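Local coordinates for Kiaa0380 (Homo sapiens, PDB 1HTJ), which probably links heterotrimeric G-protein signalling to Rho GTPases, as the RGS-like domain of a Rho guanine nucleotide exchange factor, at residues A[27-32]-A[139-143]; A[34-38]-A[63-67]; A[40-44]-A[156-160]; A[46-51]-A[135-139]. The protein carries 3 engineered substitutions. All coordinates share one frame; numbering follows the deposited sequence.

Contact 1 (A[27-32]-A[139-143]); sequences SDIIFQ and YRTKR
F31 and Y139 form the aromatic part of this contact. The two rings meet as a T-shaped (edge-to-face) pair, centroids 5.4 Å apart and planes at 64°, with the edge of Y139 directed at the face of F31. Y139 CE2 lies toward the rim of that face, 3.9 Å from F31 CE2. Phenylalanine suits the buried side because its ring needs no polar partner, whereas Y139 packs with its ring carbons and hydrogen-bonds E153 through its hydroxyl.

Charge works beside the rings. R143 bends at chi3 (77°), which turns the guanidinium so that F31 CD1 sits over the centre of one face, 3.4 Å from R143 CZ. The guanidinium edge is left for acids: NH1 gives D28 OD2 a nearly straight hydrogen bond of 3.2 Å (172°) within a salt bridge, reaching the anti side of the carboxylate. NE pairs with E153. An arginine serves here because its flat face can lie against carbon while the N-H groups round its edge point to acids.

At the outer margin a second arginine packs over aliphatic atoms. Q32 CB and CG lie over the guanidinium of R140, with CB 3.0 Å from NH1.

Such mixed packing, with an aromatic core and a charged rim, joins the nearly antiparallel helix 27-32 to the end of helix 118-144 in this all-helical RGS-like domain.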
loop_
_atom_site.group_PDB
_atom_site.type_symbol
_atom_site.label_atom_id
_atom_site.label_comp_id
_atom_site.label_asym_id
_atom_site.label_seq_id
_atom_site.Cartn_x
_atom_site.Cartn_y
_atom_site.Cartn_z
ATOM N N SER A 27 -19.185 0.984 -1.822
ATOM C CA SER A 27 -18.040 1.265 -0.981
ATOM C C SER A 27 -17.964 0.279 0.169
ATOM O O SER A 27 -16.900 -0.239 0.480
ATOM C CB SER A 27 -18.136 2.697 -0.465
ATOM O OG SER A 27 -18.132 3.601 -1.555
ATOM N N ASP A 28 -19.107 0.012 0.788
ATOM C CA ASP A 28 -19.176 -0.926 1.905
ATOM C C ASP A 28 -18.567 -2.267 1.480
ATOM O O ASP A 28 -17.832 -2.904 2.236
ATOM C CB ASP A 28 -20.636 -1.141 2.315
ATOM C CG ASP A 28 -21.434 0.154 2.358
ATOM O OD1 ASP A 28 -22.681 0.087 2.221
ATOM O OD2 ASP A 28 -20.823 1.237 2.535
ATOM N N ILE A 29 -18.885 -2.694 0.262
ATOM C CA ILE A 29 -18.372 -3.954 -0.254
ATOM C C ILE A 29 -16.866 -3.868 -0.496
ATOM O O ILE A 29 -16.108 -4.744 -0.076
ATOM C CB ILE A 29 -19.080 -4.348 -1.570
ATOM C CG1 ILE A 29 -20.539 -4.711 -1.286
ATOM C CG2 ILE A 29 -18.371 -5.516 -2.221
ATOM C CD1 ILE A 29 -20.721 -5.757 -0.185
ATOM N N ILE A 30 -16.443 -2.799 -1.159
ATOM C CA ILE A 30 -15.035 -2.586 -1.460
ATOM C C ILE A 30 -14.129 -2.447 -0.232
ATOM O O ILE A 30 -13.131 -3.150 -0.122
ATOM C CB ILE A 30 -14.864 -1.352 -2.363
ATOM C CG1 ILE A 30 -15.598 -1.596 -3.685
ATOM C CG2 ILE A 30 -13.388 -1.079 -2.612
ATOM C CD1 ILE A 30 -15.567 -0.440 -4.640
ATOM N N PHE A 31 -14.477 -1.559 0.694
ATOM C CA PHE A 31 -13.655 -1.348 1.890
ATOM C C PHE A 31 -13.497 -2.581 2.766
ATOM O O PHE A 31 -12.566 -2.686 3.562
ATOM C CB PHE A 31 -14.223 -0.196 2.725
ATOM C CG PHE A 31 -13.948 1.150 2.145
ATOM C CD1 PHE A 31 -14.988 2.005 1.810
ATOM C CD2 PHE A 31 -12.640 1.564 1.922
ATOM C CE1 PHE A 31 -14.731 3.259 1.260
ATOM C CE2 PHE A 31 -12.371 2.810 1.374
ATOM C CZ PHE A 31 -13.417 3.662 1.041
ATOM N N GLN A 32 -14.402 -3.528 2.601
ATOM C CA GLN A 32 -14.377 -4.753 3.384
ATOM C C GLN A 32 -13.375 -5.807 2.881
ATOM O O GLN A 32 -12.800 -6.555 3.682
ATOM C CB GLN A 32 -15.790 -5.337 3.400
ATOM C CG GLN A 32 -16.001 -6.488 4.353
ATOM C CD GLN A 32 -17.467 -6.891 4.447
ATOM O OE1 GLN A 32 -17.804 -7.868 5.115
ATOM N NE2 GLN A 32 -18.345 -6.134 3.782
ATOM N N TYR A 139 -10.780 1.095 10.026
ATOM C CA TYR A 139 -11.293 2.111 9.134
ATOM C C TYR A 139 -12.809 2.017 8.990
ATOM O O TYR A 139 -13.481 3.045 8.911
ATOM C CB TYR A 139 -10.647 2.055 7.748
ATOM C CG TYR A 139 -11.124 3.223 6.916
ATOM C CD1 TYR A 139 -10.948 4.530 7.377
ATOM C CD2 TYR A 139 -11.870 3.030 5.745
ATOM C CE1 TYR A 139 -11.511 5.614 6.717
ATOM C CE2 TYR A 139 -12.445 4.120 5.067
ATOM C CZ TYR A 139 -12.263 5.407 5.574
ATOM O OH TYR A 139 -12.885 6.484 4.987
ATOM N N ARG A 140 -13.347 0.800 8.955
ATOM C CA ARG A 140 -14.798 0.646 8.833
ATOM C C ARG A 140 -15.467 1.246 10.062
ATOM O O ARG A 140 -16.566 1.775 9.984
ATOM C CB ARG A 140 -15.184 -0.829 8.668
ATOM C CG ARG A 140 -15.029 -1.332 7.212
ATOM C CD ARG A 140 -14.174 -2.604 7.107
ATOM N NE ARG A 140 -14.914 -3.816 7.451
ATOM C CZ ARG A 140 -15.988 -4.231 6.782
ATOM N NH1 ARG A 140 -16.427 -3.520 5.743
ATOM N NH2 ARG A 140 -16.630 -5.344 7.146
ATOM N N THR A 141 -14.794 1.171 11.200
ATOM C CA THR A 141 -15.329 1.747 12.417
ATOM C C THR A 141 -15.424 3.261 12.216
ATOM O O THR A 141 -16.423 3.868 12.582
ATOM C CB THR A 141 -14.421 1.423 13.624
ATOM O OG1 THR A 141 -14.459 0.012 13.877
ATOM C CG2 THR A 141 -14.872 2.188 14.863
ATOM N N LYS A 142 -14.387 3.863 11.628
ATOM C CA LYS A 142 -14.376 5.311 11.354
ATOM C C LYS A 142 -15.570 5.674 10.465
ATOM O O LYS A 142 -16.194 6.723 10.649
ATOM C CB LYS A 142 -13.083 5.732 10.638
ATOM C CG LYS A 142 -11.816 5.551 11.457
ATOM C CD LYS A 142 -11.675 6.661 12.460
ATOM C CE LYS A 142 -10.557 6.405 13.452
ATOM N NZ LYS A 142 -10.379 7.618 14.335
ATOM N N ARG A 143 -15.877 4.807 9.501
ATOM C CA ARG A 143 -17.009 5.041 8.603
ATOM C C ARG A 143 -18.323 4.997 9.420
ATOM O O ARG A 143 -19.165 5.901 9.333
ATOM C CB ARG A 143 -17.034 3.992 7.482
ATOM C CG ARG A 143 -15.725 3.904 6.695
ATOM C CD ARG A 143 -15.818 3.034 5.436
ATOM N NE ARG A 143 -16.503 3.715 4.339
ATOM C CZ ARG A 143 -17.578 3.240 3.710
ATOM N NH1 ARG A 143 -18.097 2.070 4.058
ATOM N NH2 ARG A 143 -18.165 3.951 2.760
#

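Contact 2 (A[34-38]-A[63-67]); sequences LEKLK and YLCAE
A salt-bridge network made by E35, K38 and E67 ties helix 34-39 to helix 58-69, and L34 and Y63 pack beside it. K38 NZ is gripped twice. Within its own helix it donates to E35 OE1 at 2.8 Å, meeting the syn side of that carboxylate; across the contact it donates to E67 OE2 at 3.1 Å, approaching from above the carboxylate plane. E67 also accepts a hydrogen bond from Q125 at OE1, so its carboxylate is held from more than one direction. Lysine is apt here because its long chain carries one charge to two acids.

The rest of the lysine is apolar and is used as such. CD lies at the edge of the Y63 ring, in its plane, 3.6 Å from Y63 CE2. L34 takes a face of the same ring: its CD2 stands 4.0 Å from the centroid, 16° off the normal, in a CH-pi contact. With CG of Y63 trans to the backbone nitrogen (chi1 -179°), the ring extends across to L34, which comes from the opposite direction.

A methionine in place of K38 would remove the ammonium and would probably leave E35 OE1 and E67 OE2, 5.7 Å apart, facing each other without a shared cation.

Crossing at -66°, the segments pack as an oblique helix pair of the helical RGS-like fold, with leucine and tyrosine inside and ion pairs toward the surface.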
loop_
_atom_site.group_PDB
_atom_site.type_symbol
_atom_site.label_atom_id
_atom_site.label_comp_id
_atom_site.label_asym_id
_atom_site.label_seq_id
_atom_site.Cartn_x
_atom_site.Cartn_y
_atom_site.Cartn_z
ATOM N N LEU A 34 -9.864 -6.549 0.809
ATOM C CA LEU A 34 -8.615 -6.051 0.251
ATOM C C LEU A 34 -8.510 -6.344 -1.244
ATOM O O LEU A 34 -8.051 -5.505 -2.024
ATOM C CB LEU A 34 -7.431 -6.671 0.996
ATOM C CG LEU A 34 -6.023 -6.232 0.582
ATOM C CD1 LEU A 34 -5.902 -4.716 0.567
ATOM C CD2 LEU A 34 -5.033 -6.823 1.550
ATOM N N GLU A 35 -8.944 -7.536 -1.639
ATOM C CA GLU A 35 -8.900 -7.942 -3.041
ATOM C C GLU A 35 -9.667 -6.978 -3.927
ATOM O O GLU A 35 -9.292 -6.738 -5.070
ATOM C CB GLU A 35 -9.481 -9.345 -3.210
ATOM C CG GLU A 35 -8.618 -10.446 -2.628
ATOM C CD GLU A 35 -7.195 -10.376 -3.134
ATOM O OE1 GLU A 35 -7.011 -10.203 -4.361
ATOM O OE2 GLU A 35 -6.262 -10.493 -2.308
ATOM N N LYS A 36 -10.757 -6.439 -3.401
ATOM C CA LYS A 36 -11.557 -5.492 -4.155
ATOM C C LYS A 36 -10.870 -4.133 -4.104
ATOM O O LYS A 36 -10.749 -3.440 -5.112
ATOM C CB LYS A 36 -12.962 -5.379 -3.550
ATOM C CG LYS A 36 -13.749 -6.680 -3.516
ATOM C CD LYS A 36 -15.191 -6.426 -3.068
ATOM C CE LYS A 36 -16.032 -7.694 -3.108
ATOM N NZ LYS A 36 -15.595 -8.685 -2.089
ATOM N N LEU A 37 -10.425 -3.777 -2.903
ATOM C CA LEU A 37 -9.752 -2.517 -2.635
ATOM C C LEU A 37 -8.500 -2.336 -3.500
ATOM O O LEU A 37 -8.240 -1.236 -3.984
ATOM C CB LEU A 37 -9.403 -2.460 -1.147
ATOM C CG LEU A 37 -9.238 -1.114 -0.440
ATOM C CD1 LEU A 37 -10.438 -0.200 -0.698
ATOM C CD2 LEU A 37 -9.066 -1.382 1.056
ATOM N N LYS A 38 -7.742 -3.415 -3.705
ATOM C CA LYS A 38 -6.520 -3.362 -4.523
ATOM C C LYS A 38 -6.836 -2.861 -5.920
ATOM O O LYS A 38 -6.033 -2.165 -6.545
ATOM C CB LYS A 38 -5.881 -4.747 -4.681
ATOM C CG LYS A 38 -5.581 -5.486 -3.391
ATOM C CD LYS A 38 -4.783 -6.760 -3.659
ATOM C CE LYS A 38 -5.449 -7.646 -4.697
ATOM N NZ LYS A 38 -4.641 -8.864 -4.960
ATOM N N TYR A 63 2.638 -4.844 1.379
ATOM C CA TYR A 63 1.752 -5.694 0.598
ATOM C C TYR A 63 1.562 -5.157 -0.831
ATOM O O TYR A 63 1.630 -5.913 -1.811
ATOM C CB TYR A 63 0.388 -5.791 1.297
ATOM C CG TYR A 63 -0.595 -6.663 0.574
ATOM C CD1 TYR A 63 -0.838 -7.965 0.999
ATOM C CD2 TYR A 63 -1.266 -6.198 -0.551
ATOM C CE1 TYR A 63 -1.733 -8.785 0.317
ATOM C CE2 TYR A 63 -2.162 -7.011 -1.244
ATOM C CZ TYR A 63 -2.392 -8.300 -0.802
ATOM O OH TYR A 63 -3.297 -9.095 -1.461
ATOM N N LEU A 64 1.320 -3.853 -0.936
ATOM C CA LEU A 64 1.107 -3.220 -2.223
ATOM C C LEU A 64 2.362 -3.264 -3.101
ATOM O O LEU A 64 2.274 -3.349 -4.338
ATOM C CB LEU A 64 0.653 -1.769 -2.021
ATOM C CG LEU A 64 -0.757 -1.572 -1.432
ATOM C CD1 LEU A 64 -1.026 -0.098 -1.189
ATOM C CD2 LEU A 64 -1.791 -2.133 -2.392
ATOM N N CYS A 65 3.529 -3.185 -2.469
ATOM C CA CYS A 65 4.772 -3.221 -3.224
ATOM C C CYS A 65 5.048 -4.648 -3.687
ATOM O O CYS A 65 5.458 -4.857 -4.822
ATOM C CB CYS A 65 5.926 -2.670 -2.381
ATOM S SG CYS A 65 5.960 -0.843 -2.273
ATOM N N ALA A 66 4.798 -5.619 -2.811
ATOM C CA ALA A 66 4.994 -7.032 -3.145
ATOM C C ALA A 66 4.039 -7.381 -4.275
ATOM O O ALA A 66 4.360 -8.172 -5.156
ATOM C CB ALA A 66 4.714 -7.916 -1.936
ATOM N N GLU A 67 2.860 -6.773 -4.240
ATOM C CA GLU A 67 1.850 -6.980 -5.262
ATOM C C GLU A 67 2.395 -6.469 -6.604
ATOM O O GLU A 67 2.294 -7.156 -7.622
ATOM C CB GLU A 67 0.576 -6.233 -4.872
ATOM C CG GLU A 67 -0.673 -6.659 -5.617
ATOM C CD GLU A 67 -1.021 -8.129 -5.418
ATOM O OE1 GLU A 67 -0.530 -8.755 -4.444
ATOM O OE2 GLU A 67 -1.805 -8.650 -6.244
#

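Contact 3 (A[40-44]-A[156-160])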
loop_
_atom_site.group_PDB
_atom_site.type_symbol
_atom_site.label_atom_id
_atom_site.label_comp_id
_atom_site.label_asym_id
_atom_site.label_seq_id
_atom_site.Cartn_x
_atom_site.Cartn_y
_atom_site.Cartn_z
ATOM N N ARG A 40 -9.502 -0.933 -6.677
ATOM C CA ARG A 40 -10.204 0.351 -6.674
ATOM C C ARG A 40 -9.305 1.431 -6.082
ATOM O O ARG A 40 -9.253 1.618 -4.870
ATOM C CB ARG A 40 -11.494 0.226 -5.868
ATOM C CG ARG A 40 -12.190 -1.112 -6.052
ATOM C CD ARG A 40 -12.228 -1.528 -7.524
ATOM N NE ARG A 40 -12.734 -0.439 -8.345
ATOM C CZ ARG A 40 -13.959 0.055 -8.222
ATOM N NH1 ARG A 40 -14.785 -0.461 -7.319
ATOM N NH2 ARG A 40 -14.355 1.079 -8.971
ATOM N N PRO A 41 -8.594 2.167 -6.951
ATOM C CA PRO A 41 -7.660 3.245 -6.607
ATOM C C PRO A 41 -8.191 4.345 -5.690
ATOM O O PRO A 41 -7.510 4.751 -4.751
ATOM C CB PRO A 41 -7.244 3.789 -7.975
ATOM C CG PRO A 41 -7.397 2.598 -8.872
ATOM C CD PRO A 41 -8.710 2.035 -8.412
ATOM N N ALA A 42 -9.392 4.832 -5.971
ATOM C CA ALA A 42 -9.986 5.893 -5.162
ATOM C C ALA A 42 -10.216 5.435 -3.723
ATOM O O ALA A 42 -9.866 6.141 -2.768
ATOM C CB ALA A 42 -11.307 6.349 -5.785
ATOM N N HIS A 43 -10.810 4.254 -3.589
ATOM C CA HIS A 43 -11.113 3.663 -2.299
ATOM C C HIS A 43 -9.833 3.374 -1.533
ATOM O O HIS A 43 -9.725 3.669 -0.333
ATOM C CB HIS A 43 -11.907 2.377 -2.506
ATOM C CG HIS A 43 -13.273 2.607 -3.070
ATOM N ND1 HIS A 43 -13.478 3.080 -4.348
ATOM C CD2 HIS A 43 -14.499 2.512 -2.501
ATOM C CE1 HIS A 43 -14.771 3.272 -4.542
ATOM N NE2 HIS A 43 -15.413 2.936 -3.437
ATOM N N LEU A 44 -8.862 2.803 -2.239
ATOM C CA LEU A 44 -7.580 2.478 -1.651
ATOM C C LEU A 44 -6.963 3.766 -1.128
ATOM O O LEU A 44 -6.394 3.798 -0.045
ATOM C CB LEU A 44 -6.662 1.847 -2.700
ATOM C CG LEU A 44 -5.303 1.370 -2.176
ATOM C CD1 LEU A 44 -5.505 0.214 -1.220
ATOM C CD2 LEU A 44 -4.417 0.934 -3.348
ATOM N N LEU A 156 -15.676 10.144 -3.190
ATOM C CA LEU A 156 -16.177 8.850 -3.643
ATOM C C LEU A 156 -17.569 9.002 -4.234
ATOM O O LEU A 156 -17.992 8.191 -5.056
ATOM C CB LEU A 156 -16.226 7.843 -2.488
ATOM C CG LEU A 156 -14.903 7.315 -1.926
ATOM C CD1 LEU A 156 -15.190 6.123 -1.040
ATOM C CD2 LEU A 156 -13.977 6.900 -3.048
ATOM N N LEU A 157 -18.279 10.042 -3.803
ATOM C CA LEU A 157 -19.623 10.303 -4.296
ATOM C C LEU A 157 -19.541 10.636 -5.776
ATOM O O LEU A 157 -20.448 10.323 -6.540
ATOM C CB LEU A 157 -20.248 11.476 -3.543
ATOM C CG LEU A 157 -20.378 11.320 -2.024
ATOM C CD1 LEU A 157 -20.886 12.622 -1.427
ATOM C CD2 LEU A 157 -21.319 10.160 -1.685
ATOM N N ASP A 158 -18.440 11.267 -6.170
ATOM C CA ASP A 158 -18.214 11.655 -7.552
ATOM C C ASP A 158 -18.031 10.505 -8.539
ATOM O O ASP A 158 -18.189 10.689 -9.744
ATOM C CB ASP A 158 -17.006 12.585 -7.627
ATOM C CG ASP A 158 -17.383 14.029 -7.410
ATOM O OD1 ASP A 158 -18.183 14.297 -6.489
ATOM O OD2 ASP A 158 -16.881 14.895 -8.159
ATOM N N LEU A 159 -17.701 9.321 -8.044
ATOM C CA LEU A 159 -17.508 8.185 -8.935
ATOM C C LEU A 159 -18.785 7.842 -9.691
ATOM O O LEU A 159 -19.860 7.735 -9.101
ATOM C CB LEU A 159 -17.042 6.963 -8.146
ATOM C CG LEU A 159 -15.672 7.050 -7.481
ATOM C CD1 LEU A 159 -15.410 5.754 -6.766
ATOM C CD2 LEU A 159 -14.591 7.319 -8.512
ATOM N N ASP A 160 -18.658 7.667 -11.002
ATOM C CA ASP A 160 -19.800 7.327 -11.846
ATOM C C ASP A 160 -19.459 6.206 -12.831
ATOM O O ASP A 160 -19.678 6.350 -14.032
ATOM C CB ASP A 160 -20.268 8.561 -12.623
ATOM C CG ASP A 160 -19.155 9.183 -13.453
ATOM O OD1 ASP A 160 -18.401 8.426 -14.113
ATOM O OD2 ASP A 160 -19.037 10.431 -13.453
#
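H43 meets L156 and L159 with its imidazole, and its side chain can be followed outward atom by atom. CB rests on L37 of helix 34-39. From there CG turns beside the backbone nitrogen (chi1 -67°), swinging the ring toward the 156-160 loop. ND1 looks onto the methyls of both leucines, at about equal distance from L156 CD2 and L159 CD1. CE1 makes the closest approach of the contact, 3.4 Å to L159 CD1. Farther round the ring, and over the face that L156 covers, CD2 lies 4.0 Å from L156 CD1, and NE2 is as near to that methyl. At the tip NE2 also has a polar partner, a weak hydrogen bond with S27 OG.

L156 lies over the ring rather than beside it. L156 CD2 stands 4.1 Å from the centroid of the H43 ring, 12° off the ring normal, which makes a CH-pi contact over the centre of one face. The same methyl also touches A42 CB at 3.9 Å. Alanine suits that spot, since its short side chain lets the leucine come close to the helix. In the loop, the turn closed by L159 N and L156 O brings both leucine side chains round to face the helix.

No hydrogen bond crosses between the two segments, so the loop is held here by carbon packing. It lies against the first turn of helix 41-54: helix 27-32 adjoins through S27 and F31, which touch L156, while V169 of helix 163-182 reaches A42 and L159.

Contact 4 (A[46-51]-A[135-139])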
loop_
_atom_site.group_PDB
_atom_site.type_symbol
_atom_site.label_atom_id
_atom_site.label_comp_id
_atom_site.label_asym_id
_atom_site.label_seq_id
_atom_site.Cartn_x
_atom_site.Cartn_y
_atom_site.Cartn_z
ATOM N N VAL A 46 -8.520 6.535 -0.160
ATOM C CA VAL A 46 -9.223 6.951 1.044
ATOM C C VAL A 46 -8.673 6.136 2.227
ATOM O O VAL A 46 -8.281 6.692 3.250
ATOM C CB VAL A 46 -10.752 6.700 0.909
ATOM C CG1 VAL A 46 -11.438 6.881 2.255
ATOM C CG2 VAL A 46 -11.346 7.652 -0.117
ATOM N N PHE A 47 -8.643 4.818 2.071
ATOM C CA PHE A 47 -8.142 3.935 3.107
ATOM C C PHE A 47 -6.706 4.293 3.500
ATOM O O PHE A 47 -6.348 4.268 4.683
ATOM C CB PHE A 47 -8.228 2.480 2.620
ATOM C CG PHE A 47 -7.784 1.451 3.645
ATOM C CD1 PHE A 47 -8.181 1.556 4.983
ATOM C CD2 PHE A 47 -6.973 0.373 3.267
ATOM C CE1 PHE A 47 -7.782 0.607 5.927
ATOM C CE2 PHE A 47 -6.570 -0.577 4.195
ATOM C CZ PHE A 47 -6.979 -0.458 5.540
ATOM N N LEU A 48 -5.892 4.644 2.510
ATOM C CA LEU A 48 -4.497 4.989 2.755
ATOM C C LEU A 48 -4.369 6.283 3.558
ATOM O O LEU A 48 -3.483 6.426 4.393
ATOM C CB LEU A 48 -3.745 5.093 1.418
ATOM C CG LEU A 48 -3.323 3.757 0.789
ATOM C CD1 LEU A 48 -2.847 3.963 -0.635
ATOM C CD2 LEU A 48 -2.201 3.164 1.613
ATOM N N ARG A 49 -5.265 7.225 3.313
ATOM C CA ARG A 49 -5.232 8.485 4.047
ATOM C C ARG A 49 -5.428 8.197 5.534
ATOM O O ARG A 49 -4.779 8.795 6.381
ATOM C CB ARG A 49 -6.325 9.431 3.518
ATOM C CG ARG A 49 -5.975 9.983 2.148
ATOM C CD ARG A 49 -7.078 10.819 1.545
ATOM N NE ARG A 49 -7.335 12.037 2.296
ATOM C CZ ARG A 49 -8.094 13.037 1.846
ATOM N NH1 ARG A 49 -8.665 12.952 0.660
ATOM N NH2 ARG A 49 -8.277 14.130 2.574
ATOM N N TYR A 50 -6.320 7.261 5.840
ATOM C CA TYR A 50 -6.558 6.886 7.218
ATOM C C TYR A 50 -5.269 6.266 7.754
ATOM O O TYR A 50 -4.765 6.666 8.808
ATOM C CB TYR A 50 -7.713 5.872 7.324
ATOM C CG TYR A 50 -7.717 5.133 8.654
ATOM C CD1 TYR A 50 -8.003 5.800 9.850
ATOM C CD2 TYR A 50 -7.325 3.793 8.726
ATOM C CE1 TYR A 50 -7.883 5.141 11.092
ATOM C CE2 TYR A 50 -7.200 3.134 9.948
ATOM C CZ TYR A 50 -7.472 3.808 11.130
ATOM O OH TYR A 50 -7.276 3.157 12.339
ATOM N N ILE A 51 -4.729 5.302 7.020
ATOM C CA ILE A 51 -3.502 4.633 7.436
ATOM C C ILE A 51 -2.385 5.647 7.702
ATOM O O ILE A 51 -1.820 5.696 8.794
ATOM C CB ILE A 51 -2.994 3.658 6.350
ATOM C CG1 ILE A 51 -4.037 2.568 6.066
ATOM C CG2 ILE A 51 -1.648 3.067 6.783
ATOM C CD1 ILE A 51 -4.295 1.613 7.202
ATOM N N GLN A 135 -6.577 -3.249 10.479
ATOM C CA GLN A 135 -6.660 -1.861 10.046
ATOM C C GLN A 135 -7.922 -1.663 9.205
ATOM O O GLN A 135 -8.571 -0.619 9.280
ATOM C CB GLN A 135 -5.419 -1.476 9.233
ATOM C CG GLN A 135 -4.098 -1.549 10.034
ATOM C CD GLN A 135 -2.897 -1.084 9.232
ATOM O OE1 GLN A 135 -2.949 -1.030 8.003
ATOM N NE2 GLN A 135 -1.804 -0.762 9.919
ATOM N N ILE A 136 -8.267 -2.663 8.399
ATOM C CA ILE A 136 -9.473 -2.576 7.589
ATOM C C ILE A 136 -10.689 -2.442 8.522
ATOM O O ILE A 136 -11.589 -1.645 8.271
ATOM C CB ILE A 136 -9.621 -3.811 6.660
ATOM C CG1 ILE A 136 -8.867 -3.541 5.354
ATOM C CG2 ILE A 136 -11.103 -4.109 6.386
ATOM C CD1 ILE A 136 -8.839 -4.701 4.378
ATOM N N HIS A 137 -10.689 -3.204 9.608
ATOM C CA HIS A 137 -11.772 -3.142 10.584
ATOM C C HIS A 137 -11.809 -1.735 11.203
ATOM O O HIS A 137 -12.866 -1.106 11.328
ATOM C CB HIS A 137 -11.542 -4.194 11.689
ATOM C CG HIS A 137 -12.226 -3.868 12.985
ATOM N ND1 HIS A 137 -13.597 -3.940 13.147
ATOM C CD2 HIS A 137 -11.734 -3.381 14.152
ATOM C CE1 HIS A 137 -13.919 -3.504 14.354
ATOM N NE2 HIS A 137 -12.808 -3.158 14.983
ATOM N N ASP A 138 -10.636 -1.252 11.590
ATOM C CA ASP A 138 -10.530 0.057 12.198
ATOM C C ASP A 138 -11.097 1.147 11.315
ATOM O O ASP A 138 -11.813 2.022 11.793
ATOM C CB ASP A 138 -9.083 0.363 12.530
ATOM C CG ASP A 138 -8.567 -0.506 13.623
ATOM O OD1 ASP A 138 -9.343 -0.766 14.575
ATOM O OD2 ASP A 138 -7.393 -0.920 13.542
ATOM N N TYR A 139 -10.780 1.095 10.026
ATOM C CA TYR A 139 -11.293 2.111 9.134
ATOM C C TYR A 139 -12.809 2.017 8.990
ATOM O O TYR A 139 -13.481 3.045 8.911
ATOM C CB TYR A 139 -10.647 2.055 7.748
ATOM C CG TYR A 139 -11.124 3.223 6.916
ATOM C CD1 TYR A 139 -10.948 4.530 7.377
ATOM C CD2 TYR A 139 -11.870 3.030 5.745
ATOM C CE1 TYR A 139 -11.511 5.614 6.717
ATOM C CE2 TYR A 139 -12.445 4.120 5.067
ATOM C CZ TYR A 139 -12.263 5.407 5.574
ATOM O OH TYR A 139 -12.885 6.484 4.987
HETATM O O HOH W 1 -5.780 1.048 12.543
#
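Y50 and Y139 pack closely where segments 46-51 and 135-139, of helices 41-54 and 118-144, cross at 98°, and F47 completes an aromatic cluster with them. Y50 CB and CG lie against Y139 CD1, the CB at 3.5 Å, and the two tyrosines run alongside each other, pointing opposite ways, with their rings oblique. F47 meets Y139 with its ring edge: CE1 is 3.7 Å from Y139 CB, while CZ meets I136 CG1 at 3.6 Å. V46 CG1 stands 3.1 Å from Y139 OH, a hydroxyl that is hydrogen-bonded to E153. I51 CD1 is equally near Q135 OE1, while Q135 NE2 is bound to the carbonyl of D56. Large flat rings and branched chains suit this buried crossing by filling the angle between the helices.

The other side is looser and wet. The hydroxyl of Y50 passes D138 CB and reaches a water at 2.6 Å; that water donates to D138 OD2 at 2.7 Å, joining tyrosine and aspartate through solvent. An alanine at Y50 would lack both ring and hydroxyl, and would probably open a gap beside Y139 and leave the D138 water without its tyrosine partner.

Around the crossing, F47 also rests on L60 of helix 58-69, and V46 touches Q173 of helix 163-182, so helix 41-54 runs between several helices.

Overall arrangement
Contact 4 is the buried one; contacts 1, 2 and 3 are partly buried, contact 2 nearest the chain's centre yet with exposed and partly exposed charged residues, contacts 1 and 3 farther out. Contacts 1 and 4 share Y139 on helix 118-144, and contacts 3 and 4 both use helix 41-54, so these two helices anchor three of the four. Chemistry follows place: the crossing of contact 4 is mainly aromatic and aliphatic with a single bridging water, contacts 1 and 2 combine ring packing with salt bridges at their rims, and contact 3, a loop on a helix, relies on leucine methyls. L37 joins contact 2 to the others, touching F31, H43 and F47.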